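Local coordinates for protein lysozyme M1 (Streptomyces coelicolor, PDB 1JFX) that hydrolyses the beta-1,4 linkages between N-acetylmuramic acid and N-acetylglucosamine in peptidoglycan, acting as both an acetylmuramidase and a diacetylmuramidase, at residues 149-152 with 153-156; 114-117 with 118-122; 8-11 with 12-16; 48-51 with 52-56. One frame throughout, in Å; residues are numbered along the deposited sequence.

Overall arrangement
All four contacts are local and sit in a single glycosyl hydrolase family 25 domain, a beta-alpha-barrel, in which they form two clusters on opposite sides of the chain's centre. Contacts 1 and 2 have centres 11 Å apart: the turn at 149-156 lies against helix 113-131, with M154 and W151 on I120. Contacts 3 and 4 have centres 13 Å apart and touch where V10 CG2 comes 3.9 Å from N48 ND2. Between the clusters the centres are 29 to 34 Å apart. Contact 3 holds D9, a predicted active-site residue; the side chain of W119 in contact 2 is about 9 Å from that of D98, also predicted.

Contact 1 of 4, residues 149-152 with 153-156; sequences GSWN and GMAA
W151 and G153 pack ring on backbone at a type I beta turn running from N152 to A155, in the loop between helix 141-148 and strand 160-163 of the barrel. The tight part lies over the indole. G153 CA sits 3.5 Å from the centroid of the five-membered ring of W151 and 22° off its normal, a CH-pi contact over the face. The indole reaches this place because CG of W151 is anti to its backbone nitrogen (chi1 -172°). Over the ring face too, G153 N lies 3.3 Å from W151 CD1, so main chain and ring are closely packed.

M154 meets the other end of the indole: its CG is 3.4 Å from W151 CZ3, while M154 SD takes an oblique Met-aromatic position, 4.4 Å from the centroid of the six-membered ring of W151. Bends at chi2 and chi3 fold the thioether back beside the ring. Both side chains also touch I120 of helix 113-131, which places this packed half of the turn against the protein.

The opposite character appears at N152, which is exposed. Its OD1 approaches A155 CB at 3.4 Å, a van der Waals contact, and the turn is closed there by the backbone: A155 N donates to N152 O at 3.1 Å, the donor lying above the N152 carbonyl plane, 53° out of it, and so not on a lone pair. A water bridges the chain as well, donating to W151 O and accepting from M154 N, with 2.8 Å between the water oxygen and M154 N.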
ATOM      1  N   GLY A 149      -5.079   9.590 -16.782  1.00 11.97           N
ATOM      2  CA  GLY A 149      -4.627  10.074 -18.071  1.00 11.64           C
ATOM      3  C   GLY A 149      -3.112  10.091 -18.155  1.00 10.98           C
ATOM      4  O   GLY A 149      -2.520  11.077 -18.608  1.00 10.43           O
ATOM      5  N   SER A 150      -2.487   9.000 -17.715  1.00  9.64           N
ATOM      6  CA  SER A 150      -1.037   8.829 -17.740  1.00 11.72           C
ATOM      7  C   SER A 150      -0.326  10.008 -17.083  1.00 11.02           C
ATOM      8  O   SER A 150       0.617  10.567 -17.627  1.00 12.88           O
ATOM      9  CB  SER A 150      -0.553   8.663 -19.186  1.00 14.13           C
ATOM     10  OG  SER A 150      -1.209   7.567 -19.806  1.00 13.42           O
ATOM     11  N   TRP A 151      -0.768  10.349 -15.878  1.00 10.91           N
ATOM     12  CA  TRP A 151      -0.232  11.489 -15.142  1.00 11.26           C
ATOM     13  C   TRP A 151       1.167  11.298 -14.545  1.00 10.75           C
ATOM     14  O   TRP A 151       1.442  10.277 -13.906  1.00  9.32           O
ATOM     15  CB  TRP A 151      -1.244  11.841 -14.042  1.00  9.12           C
ATOM     16  CG  TRP A 151      -0.997  13.110 -13.267  1.00 10.72           C
ATOM     17  CD1 TRP A 151      -0.580  14.318 -13.754  1.00  9.27           C
ATOM     18  CD2 TRP A 151      -1.269  13.312 -11.876  1.00  9.65           C
ATOM     19  NE1 TRP A 151      -0.578  15.264 -12.748  1.00 10.77           N
ATOM     20  CE2 TRP A 151      -1.000  14.670 -11.587  1.00 10.16           C
ATOM     21  CE3 TRP A 151      -1.723  12.476 -10.845  1.00 10.92           C
ATOM     22  CZ2 TRP A 151      -1.168  15.208 -10.305  1.00 11.83           C
ATOM     23  CZ3 TRP A 151      -1.892  13.014  -9.569  1.00 10.93           C
ATOM     24  CH2 TRP A 151      -1.615  14.363  -9.316  1.00 11.65           C
ATOM     25  N   ASN A 152       2.052  12.281 -14.763  1.00 10.36           N
ATOM     26  CA  ASN A 152       3.413  12.242 -14.218  1.00  9.66           C
ATOM     27  C   ASN A 152       3.516  13.064 -12.920  1.00  9.26           C
ATOM     28  O   ASN A 152       4.577  13.143 -12.307  1.00  9.68           O
ATOM     29  CB  ASN A 152       4.427  12.812 -15.229  1.00 11.46           C
ATOM     30  CG  ASN A 152       5.876  12.734 -14.725  1.00 16.97           C
ATOM     31  OD1 ASN A 152       6.418  11.645 -14.521  1.00 16.96           O
ATOM     32  ND2 ASN A 152       6.505  13.892 -14.525  1.00 19.06           N
ATOM     33  N   GLY A 153       2.399  13.645 -12.497  1.00  8.72           N
ATOM     34  CA  GLY A 153       2.390  14.506 -11.328  1.00  8.82           C
ATOM     35  C   GLY A 153       2.775  13.973  -9.965  1.00  7.77           C
ATOM     36  O   GLY A 153       3.042  14.757  -9.042  1.00  9.76           O
ATOM     37  N   MET A 154       2.797  12.657  -9.810  1.00  6.92           N
ATOM     38  CA  MET A 154       3.169  12.087  -8.522  1.00  7.35           C
ATOM     39  C   MET A 154       4.550  11.472  -8.571  1.00  8.20           C
ATOM     40  O   MET A 154       4.989  10.889  -7.591  1.00  8.74           O
ATOM     41  CB  MET A 154       2.158  11.016  -8.087  1.00  7.22           C
ATOM     42  CG  MET A 154       0.740  11.525  -7.957  1.00  7.03           C
ATOM     43  SD  MET A 154       0.590  12.900  -6.788  1.00  9.22           S
ATOM     44  CE  MET A 154       0.818  12.051  -5.210  1.00  9.19           C
ATOM     45  N   ALA A 155       5.249  11.612  -9.701  1.00  8.23           N
ATOM     46  CA  ALA A 155       6.582  11.018  -9.827  1.00  9.32           C
ATOM     47  C   ALA A 155       7.546  11.413  -8.714  1.00  9.80           C
ATOM     48  O   ALA A 155       8.303  10.573  -8.220  1.00 11.11           O
ATOM     49  CB  ALA A 155       7.190  11.366 -11.196  1.00  9.66           C
ATOM     50  N   ALA A 156       7.517  12.676  -8.301  1.00  9.62           N
ATOM     51  CA  ALA A 156       8.427  13.115  -7.245  1.00 11.46           C
ATOM     52  C   ALA A 156       7.757  13.175  -5.882  1.00 12.22           C
ATOM     53  O   ALA A 156       8.386  13.588  -4.908  1.00 14.58           O
ATOM     54  CB  ALA A 156       9.014  14.481  -7.591  1.00 13.13           C
TER
HETATM   55  O   HOH W   1       2.783  10.398 -11.430  1.00  7.52           O

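Contact 2 of 4, residues 114-117 with 118-122; sequences TQMR and TWIND
M116 and I120, one turn apart on helix 113-131, set their side chains across each other at an oblique angle, with M116 CG 4.0 Å from I120 CD1. The helix is the crossover of the beta-alpha-beta unit that links strand 96-98 to strand 136-139 in the barrel. The two chains start in different directions: CG of M116 is anti to its backbone nitrogen (chi1 -175°), whereas CG1 of I120 is anti to its own carbonyl carbon. I120 therefore extends back along the helix, and its CG1 lies 3.4 Å from M116 O. Both residues are buried; M116 touches W143 and I120 touches W144, which puts this side of the helix against helix 141-148.

The remaining large side chains diverge from this pair. W119 starts beside the carbonyls of the preceding turn, its CB 3.5 Å from Q115 O, but the indole then leads away and its NE1 donates to S70 O. R117, extended from CG to NE, reaches T148 O through its NE.

Four i to i+4 bonds, with N-H...O angles between 153° and 166°, form the regular alpha-helical backbone from which these side chains diverge. The straightest joins the backbones of the packed pair, I120 N to M116 O. On the exposed side T118 N donates to T114 O, and T118 OG1 lies 3.2 Å from that same T114 O.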
ATOM      1  N   THR A 114      -8.926  14.978 -14.632  1.00 11.33           N
ATOM      2  CA  THR A 114      -8.473  16.134 -13.871  1.00 12.27           C
ATOM      3  C   THR A 114      -8.962  16.062 -12.416  1.00 12.03           C
ATOM      4  O   THR A 114      -8.216  16.386 -11.485  1.00 13.26           O
ATOM      5  CB  THR A 114      -8.952  17.462 -14.525  1.00 16.25           C
ATOM      6  OG1 THR A 114      -8.353  17.589 -15.823  1.00 19.51           O
ATOM      7  CG2 THR A 114      -8.549  18.661 -13.671  1.00 18.84           C
ATOM      8  N   GLN A 115     -10.206  15.643 -12.208  1.00 10.95           N
ATOM      9  CA  GLN A 115     -10.722  15.536 -10.844  1.00 11.48           C
ATOM     10  C   GLN A 115      -9.995  14.441 -10.076  1.00 10.08           C
ATOM     11  O   GLN A 115      -9.795  14.549  -8.863  1.00 10.88           O
ATOM     12  CB  GLN A 115     -12.217  15.222 -10.836  1.00 13.10           C
ATOM     13  CG  GLN A 115     -13.101  16.354 -11.331  1.00 15.49           C
ATOM     14  CD  GLN A 115     -14.541  15.908 -11.468  1.00 18.93           C
ATOM     15  OE1 GLN A 115     -14.820  14.861 -12.059  1.00 14.13           O
ATOM     16  NE2 GLN A 115     -15.468  16.696 -10.920  1.00 21.83           N
ATOM     17  N   MET A 116      -9.608  13.383 -10.780  1.00  9.20           N
ATOM     18  CA  MET A 116      -8.931  12.278 -10.118  1.00  8.47           C
ATOM     19  C   MET A 116      -7.531  12.716  -9.722  1.00  8.55           C
ATOM     20  O   MET A 116      -7.042  12.341  -8.661  1.00  8.65           O
ATOM     21  CB  MET A 116      -8.854  11.055 -11.034  1.00  7.58           C
ATOM     22  CG  MET A 116      -8.250   9.822 -10.357  1.00  7.63           C
ATOM     23  SD  MET A 116      -9.190   9.254  -8.928  1.00  9.44           S
ATOM     24  CE  MET A 116     -10.562   8.401  -9.769  1.00  7.57           C
ATOM     25  N   ARG A 117      -6.882  13.504 -10.576  1.00  8.06           N
ATOM     26  CA  ARG A 117      -5.552  14.000 -10.246  1.00  8.40           C
ATOM     27  C   ARG A 117      -5.660  14.837  -8.976  1.00  8.09           C
ATOM     28  O   ARG A 117      -4.848  14.712  -8.065  1.00  9.22           O
ATOM     29  CB  ARG A 117      -4.997  14.859 -11.381  1.00  6.95           C
ATOM     30  CG  ARG A 117      -4.660  14.049 -12.608  1.00  7.91           C
ATOM     31  CD  ARG A 117      -4.138  14.919 -13.733  1.00  7.21           C
ATOM     32  NE  ARG A 117      -3.813  14.106 -14.899  1.00  7.70           N
ATOM     33  CZ  ARG A 117      -3.114  14.549 -15.939  1.00 12.45           C
ATOM     34  NH1 ARG A 117      -2.673  15.801 -15.959  1.00 12.17           N
ATOM     35  NH2 ARG A 117      -2.826  13.729 -16.944  1.00 10.71           N
ATOM     36  N   THR A 118      -6.673  15.699  -8.923  1.00  7.78           N
ATOM     37  CA  THR A 118      -6.883  16.543  -7.753  1.00  7.93           C
ATOM     38  C   THR A 118      -7.130  15.697  -6.512  1.00  8.18           C
ATOM     39  O   THR A 118      -6.577  15.977  -5.449  1.00  8.36           O
ATOM     40  CB  THR A 118      -8.078  17.489  -7.974  1.00  9.63           C
ATOM     41  OG1 THR A 118      -7.762  18.387  -9.044  1.00 14.41           O
ATOM     42  CG2 THR A 118      -8.385  18.306  -6.704  1.00 11.57           C
ATOM     43  N   TRP A 119      -7.952  14.664  -6.655  1.00  7.14           N
ATOM     44  CA  TRP A 119      -8.279  13.788  -5.529  1.00  8.18           C
ATOM     45  C   TRP A 119      -7.012  13.150  -4.943  1.00  8.36           C
ATOM     46  O   TRP A 119      -6.813  13.129  -3.717  1.00  6.78           O
ATOM     47  CB  TRP A 119      -9.261  12.697  -5.997  1.00  7.92           C
ATOM     48  CG  TRP A 119     -10.005  12.003  -4.865  1.00  7.41           C
ATOM     49  CD1 TRP A 119     -11.276  12.267  -4.445  1.00  7.55           C
ATOM     50  CD2 TRP A 119      -9.508  10.958  -4.007  1.00  8.76           C
ATOM     51  NE1 TRP A 119     -11.607  11.458  -3.380  1.00  8.16           N
ATOM     52  CE2 TRP A 119     -10.538  10.646  -3.090  1.00  9.72           C
ATOM     53  CE3 TRP A 119      -8.290  10.258  -3.925  1.00  6.83           C
ATOM     54  CZ2 TRP A 119     -10.386   9.665  -2.099  1.00  6.87           C
ATOM     55  CZ3 TRP A 119      -8.139   9.279  -2.937  1.00  7.74           C
ATOM     56  CH2 TRP A 119      -9.180   8.996  -2.041  1.00  7.91           C
ATOM     57  N   ILE A 120      -6.163  12.620  -5.819  1.00  8.57           N
ATOM     58  CA  ILE A 120      -4.923  11.976  -5.389  1.00  8.28           C
ATOM     59  C   ILE A 120      -3.980  13.014  -4.777  1.00  9.18           C
ATOM     60  O   ILE A 120      -3.342  12.765  -3.755  1.00  8.41           O
ATOM     61  CB  ILE A 120      -4.248  11.264  -6.591  1.00  6.75           C
ATOM     62  CG1 ILE A 120      -5.115  10.082  -7.038  1.00  9.22           C
ATOM     63  CG2 ILE A 120      -2.842  10.798  -6.207  1.00  8.63           C
ATOM     64  CD1 ILE A 120      -4.781   9.553  -8.438  1.00  9.47           C
ATOM     65  N   ASN A 121      -3.903  14.189  -5.388  1.00  8.97           N
ATOM     66  CA  ASN A 121      -3.034  15.233  -4.856  1.00  9.93           C
ATOM     67  C   ASN A 121      -3.508  15.648  -3.458  1.00  8.54           C
ATOM     68  O   ASN A 121      -2.696  15.884  -2.552  1.00  8.71           O
ATOM     69  CB  ASN A 121      -3.050  16.452  -5.774  1.00 11.96           C
ATOM     70  CG  ASN A 121      -1.902  17.388  -5.495  1.00 21.68           C
ATOM     71  OD1 ASN A 121      -0.739  17.007  -5.631  1.00 29.27           O
ATOM     72  ND2 ASN A 121      -2.213  18.611  -5.097  1.00 25.89           N
ATOM     73  N   ASP A 122      -4.826  15.734  -3.286  1.00  7.23           N
ATOM     74  CA  ASP A 122      -5.397  16.121  -2.002  1.00  8.46           C
ATOM     75  C   ASP A 122      -5.116  15.060  -0.939  1.00  8.77           C
ATOM     76  O   ASP A 122      -4.794  15.390   0.210  1.00  9.52           O
ATOM     77  CB  ASP A 122      -6.909  16.345  -2.122  1.00  8.52           C
ATOM     78  CG  ASP A 122      -7.262  17.629  -2.867  1.00  8.97           C
ATOM     79  OD1 ASP A 122      -6.357  18.453  -3.120  1.00 10.22           O
ATOM     80  OD2 ASP A 122      -8.464  17.817  -3.176  1.00 10.58           O
TER

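Contact 3 of 4, residues 8-11 with 12-16; sequences IDVS and HWQGS
Two torsions set up the link between S11 and the residues after it: Q14 bends at chi2 (60°), which turns its amide back to S11 N, and S11 OG stands between its own backbone nitrogen and carbonyl carbon (chi1 66°), where it meets W13 N. The second pairing is an ST turn, held by a weak bond of 3.3 Å from W13 N to S11 OG, at the junction between barrel strand 6-10 and the 3-10 segment 12-14. Q14 OE1 accepts S11 N at 3.0 Å, in the carbonyl plane of the amide, with an N-H...O angle of 157°. The backbone answers in the other direction, Q14 N donating to S11 O at 3.0 Å from above the plane of the S11 carbonyl. S11 and Q14 are thus gripped twice, and Q14 NE2 adds a weak bond to D196 O.

V10 crosses Q14 obliquely, its CG1 3.9 Å from Q14 CG, so the aliphatic part of the glutamine rests on the valine. Earlier on the same strand D9, a predicted active-site residue, takes bonds at OD2 from N200 and Q183.

S11 OG also lies at the W13 ring edge, near its plane. One water joins the two polar side chains, donating to Q14 OE1 at 2.7 Å and lying 2.9 Å from S11 OG.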
ATOM      1  N   ILE A   8       4.637  -9.377   2.346  1.00  6.82           N
ATOM      2  CA  ILE A   8       3.273  -9.753   1.986  1.00  6.40           C
ATOM      3  C   ILE A   8       2.350  -8.599   2.307  1.00  6.95           C
ATOM      4  O   ILE A   8       2.773  -7.598   2.878  1.00  7.42           O
ATOM      5  CB  ILE A   8       2.769 -10.987   2.791  1.00  6.71           C
ATOM      6  CG1 ILE A   8       2.782 -10.686   4.298  1.00  7.33           C
ATOM      7  CG2 ILE A   8       3.629 -12.221   2.477  1.00  9.78           C
ATOM      8  CD1 ILE A   8       2.142 -11.799   5.150  1.00 10.08           C
ATOM      9  N   ASP A   9       1.101  -8.700   1.876  1.00  7.18           N
ATOM     10  CA  ASP A   9       0.100  -7.703   2.262  1.00  6.19           C
ATOM     11  C   ASP A   9      -1.128  -8.543   2.542  1.00  6.35           C
ATOM     12  O   ASP A   9      -1.349  -9.586   1.904  1.00  7.08           O
ATOM     13  CB  ASP A   9      -0.149  -6.616   1.203  1.00  8.74           C
ATOM     14  CG  ASP A   9      -0.699  -7.153  -0.096  1.00  8.33           C
ATOM     15  OD1 ASP A   9      -1.934  -7.363  -0.212  1.00  8.07           O
ATOM     16  OD2 ASP A   9       0.126  -7.352  -1.007  1.00  7.39           O
ATOM     17  N   VAL A  10      -1.895  -8.127   3.539  1.00  5.58           N
ATOM     18  CA  VAL A  10      -3.055  -8.898   3.954  1.00  6.74           C
ATOM     19  C   VAL A  10      -4.206  -8.014   4.393  1.00  6.38           C
ATOM     20  O   VAL A  10      -4.029  -6.833   4.640  1.00  7.18           O
ATOM     21  CB  VAL A  10      -2.720  -9.789   5.179  1.00  7.91           C
ATOM     22  CG1 VAL A  10      -1.539 -10.684   4.883  1.00  8.39           C
ATOM     23  CG2 VAL A  10      -2.402  -8.907   6.393  1.00  6.86           C
ATOM     24  N   SER A  11      -5.384  -8.627   4.497  1.00  6.86           N
ATOM     25  CA  SER A  11      -6.588  -7.957   4.963  1.00  8.26           C
ATOM     26  C   SER A  11      -7.355  -9.024   5.737  1.00  7.59           C
ATOM     27  O   SER A  11      -6.838 -10.119   5.965  1.00  7.44           O
ATOM     28  CB  SER A  11      -7.439  -7.443   3.801  1.00  8.57           C
ATOM     29  OG  SER A  11      -7.979  -8.505   3.025  1.00 11.55           O
ATOM     30  N   HIS A  12      -8.586  -8.722   6.133  1.00  8.69           N
ATOM     31  CA  HIS A  12      -9.358  -9.701   6.895  1.00  9.44           C
ATOM     32  C   HIS A  12      -9.553 -10.994   6.096  1.00  9.68           C
ATOM     33  O   HIS A  12      -9.829 -12.041   6.678  1.00 11.20           O
ATOM     34  CB  HIS A  12     -10.729  -9.132   7.290  1.00  9.89           C
ATOM     35  CG  HIS A  12     -11.782  -9.340   6.256  1.00 13.35           C
ATOM     36  ND1 HIS A  12     -11.807  -8.648   5.064  1.00 14.46           N
ATOM     37  CD2 HIS A  12     -12.807 -10.221   6.201  1.00 14.95           C
ATOM     38  CE1 HIS A  12     -12.800  -9.095   4.317  1.00 15.74           C
ATOM     39  NE2 HIS A  12     -13.422 -10.051   4.985  1.00 16.90           N
ATOM     40  N   TRP A  13      -9.403 -10.936   4.776  1.00 10.44           N
ATOM     41  CA  TRP A  13      -9.577 -12.149   3.967  1.00 11.81           C
ATOM     42  C   TRP A  13      -8.583 -13.244   4.348  1.00 11.09           C
ATOM     43  O   TRP A  13      -8.844 -14.431   4.123  1.00 12.99           O
ATOM     44  CB  TRP A  13      -9.419 -11.857   2.473  1.00 14.22           C
ATOM     45  CG  TRP A  13     -10.540 -11.073   1.865  1.00 18.38           C
ATOM     46  CD1 TRP A  13     -10.482  -9.792   1.396  1.00 18.33           C
ATOM     47  CD2 TRP A  13     -11.883 -11.524   1.630  1.00 20.46           C
ATOM     48  NE1 TRP A  13     -11.701  -9.418   0.882  1.00 19.66           N
ATOM     49  CE2 TRP A  13     -12.579 -10.460   1.012  1.00 20.68           C
ATOM     50  CE3 TRP A  13     -12.566 -12.723   1.883  1.00 21.59           C
ATOM     51  CZ2 TRP A  13     -13.927 -10.556   0.639  1.00 21.82           C
ATOM     52  CZ3 TRP A  13     -13.910 -12.820   1.512  1.00 21.61           C
ATOM     53  CH2 TRP A  13     -14.574 -11.739   0.897  1.00 21.45           C
ATOM     54  N   GLN A  14      -7.443 -12.852   4.907  1.00 10.78           N
ATOM     55  CA  GLN A  14      -6.427 -13.816   5.303  1.00 11.20           C
ATOM     56  C   GLN A  14      -6.664 -14.448   6.674  1.00 12.40           C
ATOM     57  O   GLN A  14      -5.897 -15.313   7.100  1.00 14.16           O
ATOM     58  CB  GLN A  14      -5.031 -13.179   5.244  1.00 12.63           C
ATOM     59  CG  GLN A  14      -4.426 -13.171   3.843  1.00 13.35           C
ATOM     60  CD  GLN A  14      -5.264 -12.406   2.847  1.00 12.77           C
ATOM     61  OE1 GLN A  14      -5.515 -11.213   3.016  1.00 11.30           O
ATOM     62  NE2 GLN A  14      -5.702 -13.089   1.791  1.00 15.45           N
ATOM     63  N   GLY A  15      -7.729 -14.027   7.354  1.00 11.35           N
ATOM     64  CA  GLY A  15      -8.069 -14.595   8.651  1.00 11.48           C
ATOM     65  C   GLY A  15      -7.039 -14.426   9.751  1.00 10.96           C
ATOM     66  O   GLY A  15      -6.365 -13.395   9.831  1.00 11.85           O
ATOM     67  N   SER A  16      -6.924 -15.437  10.609  1.00  9.35           N
ATOM     68  CA  SER A  16      -5.969 -15.410  11.716  1.00 10.25           C
ATOM     69  C   SER A  16      -4.571 -15.714  11.199  1.00  8.91           C
ATOM     70  O   SER A  16      -4.338 -16.759  10.601  1.00  9.55           O
ATOM     71  CB  SER A  16      -6.356 -16.452  12.768  1.00 10.80           C
ATOM     72  OG  SER A  16      -5.426 -16.440  13.833  1.00 14.49           O
TER
HETATM   73  O   HOH W   2      -5.909 -10.961   8.508  1.00  7.92           O
HETATM   74  O   HOH W   3      -6.024  -9.304   1.110  1.00 14.29           O

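Contact 4 of 4, residues 48-51 with 52-56; sequences NYTN and AYNAG
N51, A52 and T50 carry most of this contact: T50 and N51 reach forward along helix 45-54, to N54 and A55, while A52 reaches back to N48. A52 is buried; its N donates to N48 O at 2.8 Å, and its CB packs 3.1 Å from that same N48 O. Beyond the helix the methyl faces W19 and I32, which places this side against helix 19-24 and strand 29-36.

N51 works from both ends. Its backbone oxygen accepts A55 N at 3.0 Å, a more bent bond at 141°. Its side chain, with CG anti to the carbonyl carbon (chi1 -61°), offers OD1 to a water that also accepts from N54 ND2; the bridge thus joins two amides one turn apart on the solvent side.

T50 lies alongside N54, the two side chains pointing the same way, with T50 CG2 3.7 Å from N54 ND2. T50 O accepts N54 N at 2.9 Å, in the carbonyl plane, while T50 OG1 is turned back to S46 O. By contrast Y53 N reaches Y49 O only weakly, at 3.4 Å.

G56 is the first residue to leave helical phi/psi: its phi is positive, 91°, and its N donates to Y53 O at 2.9 Å. With two bonds back into the last turn, this is a Schellman motif, the glycine-ended C-terminal close of an alpha-helix, here ahead of strand 58-64 of the barrel.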
ATOM      1  N   ASN A  48      -3.382  -7.589  13.522  1.00  7.61           N
ATOM      2  CA  ASN A  48      -2.290  -7.758  12.570  1.00  6.70           C
ATOM      3  C   ASN A  48      -1.192  -6.727  12.803  1.00  6.59           C
ATOM      4  O   ASN A  48      -0.009  -7.044  12.815  1.00  7.73           O
ATOM      5  CB  ASN A  48      -2.789  -7.638  11.129  1.00  6.51           C
ATOM      6  CG  ASN A  48      -3.491  -8.893  10.650  1.00  6.68           C
ATOM      7  OD1 ASN A  48      -3.166  -9.999  11.088  1.00  6.87           O
ATOM      8  ND2 ASN A  48      -4.441  -8.732   9.729  1.00  6.91           N
ATOM      9  N   TYR A  49      -1.607  -5.481  12.991  1.00  7.30           N
ATOM     10  CA  TYR A  49      -0.673  -4.386  13.192  1.00  8.97           C
ATOM     11  C   TYR A  49       0.179  -4.620  14.438  1.00  7.90           C
ATOM     12  O   TYR A  49       1.385  -4.375  14.431  1.00  8.02           O
ATOM     13  CB  TYR A  49      -1.457  -3.082  13.322  1.00  8.03           C
ATOM     14  CG  TYR A  49      -0.657  -1.819  13.111  1.00 10.31           C
ATOM     15  CD1 TYR A  49      -0.280  -1.411  11.830  1.00 11.01           C
ATOM     16  CD2 TYR A  49      -0.335  -0.995  14.188  1.00 11.22           C
ATOM     17  CE1 TYR A  49       0.396  -0.196  11.626  1.00 10.17           C
ATOM     18  CE2 TYR A  49       0.337   0.212  14.001  1.00 10.53           C
ATOM     19  CZ  TYR A  49       0.695   0.605  12.719  1.00 11.27           C
ATOM     20  OH  TYR A  49       1.334   1.816  12.530  1.00 12.99           O
ATOM     21  N   THR A  50      -0.458  -5.108  15.498  1.00  6.95           N
ATOM     22  CA  THR A  50       0.250  -5.372  16.745  1.00  6.66           C
ATOM     23  C   THR A  50       1.182  -6.568  16.608  1.00  7.65           C
ATOM     24  O   THR A  50       2.382  -6.487  16.931  1.00  6.92           O
ATOM     25  CB  THR A  50      -0.761  -5.657  17.889  1.00  7.77           C
ATOM     26  OG1 THR A  50      -1.569  -4.495  18.100  1.00  7.92           O
ATOM     27  CG2 THR A  50      -0.036  -6.015  19.198  1.00  5.69           C
ATOM     28  N   ASN A  51       0.631  -7.676  16.114  1.00  7.30           N
ATOM     29  CA  ASN A  51       1.398  -8.907  15.998  1.00  7.60           C
ATOM     30  C   ASN A  51       2.525  -8.864  14.971  1.00  6.99           C
ATOM     31  O   ASN A  51       3.573  -9.465  15.178  1.00  6.77           O
ATOM     32  CB  ASN A  51       0.443 -10.076  15.729  1.00  7.78           C
ATOM     33  CG  ASN A  51      -0.569 -10.270  16.855  1.00  9.64           C
ATOM     34  OD1 ASN A  51      -0.316  -9.908  18.008  1.00 10.44           O
ATOM     35  ND2 ASN A  51      -1.713 -10.852  16.528  1.00  8.68           N
ATOM     36  N   ALA A  52       2.320  -8.159  13.872  1.00  6.95           N
ATOM     37  CA  ALA A  52       3.389  -8.045  12.881  1.00  7.39           C
ATOM     38  C   ALA A  52       4.548  -7.290  13.532  1.00  7.43           C
ATOM     39  O   ALA A  52       5.707  -7.682  13.401  1.00  7.07           O
ATOM     40  CB  ALA A  52       2.893  -7.293  11.642  1.00  7.71           C
ATOM     41  N   TYR A  53       4.236  -6.213  14.249  1.00  6.94           N
ATOM     42  CA  TYR A  53       5.278  -5.431  14.914  1.00  7.47           C
ATOM     43  C   TYR A  53       6.020  -6.302  15.931  1.00  6.86           C
ATOM     44  O   TYR A  53       7.245  -6.343  15.942  1.00  7.80           O
ATOM     45  CB  TYR A  53       4.651  -4.207  15.623  1.00  6.57           C
ATOM     46  CG  TYR A  53       5.632  -3.435  16.488  1.00  8.36           C
ATOM     47  CD1 TYR A  53       5.981  -3.896  17.763  1.00  8.51           C
ATOM     48  CD2 TYR A  53       6.290  -2.303  15.997  1.00 10.34           C
ATOM     49  CE1 TYR A  53       6.970  -3.266  18.515  1.00  7.44           C
ATOM     50  CE2 TYR A  53       7.279  -1.660  16.747  1.00  8.60           C
ATOM     51  CZ  TYR A  53       7.621  -2.151  17.999  1.00  8.23           C
ATOM     52  OH  TYR A  53       8.657  -1.581  18.711  1.00  7.92           O
ATOM     53  N   ASN A  54       5.280  -7.013  16.775  1.00  8.18           N
ATOM     54  CA  ASN A  54       5.936  -7.832  17.791  1.00  7.24           C
ATOM     55  C   ASN A  54       6.813  -8.929  17.197  1.00  8.35           C
ATOM     56  O   ASN A  54       7.803  -9.346  17.803  1.00  8.67           O
ATOM     57  CB  ASN A  54       4.899  -8.448  18.743  1.00  7.08           C
ATOM     58  CG  ASN A  54       4.239  -7.411  19.649  1.00  7.52           C
ATOM     59  OD1 ASN A  54       4.771  -6.320  19.852  1.00  9.90           O
ATOM     60  ND2 ASN A  54       3.082  -7.759  20.205  1.00  7.83           N
ATOM     61  N   ALA A  55       6.457  -9.397  16.004  1.00  7.23           N
ATOM     62  CA  ALA A  55       7.236 -10.451  15.358  1.00  7.70           C
ATOM     63  C   ALA A  55       8.484  -9.915  14.670  1.00  8.56           C
ATOM     64  O   ALA A  55       9.294 -10.694  14.168  1.00  9.14           O
ATOM     65  CB  ALA A  55       6.373 -11.182  14.343  1.00  8.49           C
ATOM     66  N   GLY A  56       8.621  -8.593  14.625  1.00  8.45           N
ATOM     67  CA  GLY A  56       9.787  -7.994  14.002  1.00  9.35           C
ATOM     68  C   GLY A  56       9.641  -7.682  12.525  1.00  9.93           C
ATOM     69  O   GLY A  56      10.635  -7.428  11.842  1.00 10.06           O
TER
HETATM   70  O   HOH W   4       2.059 -10.395  19.388  1.00 16.33           O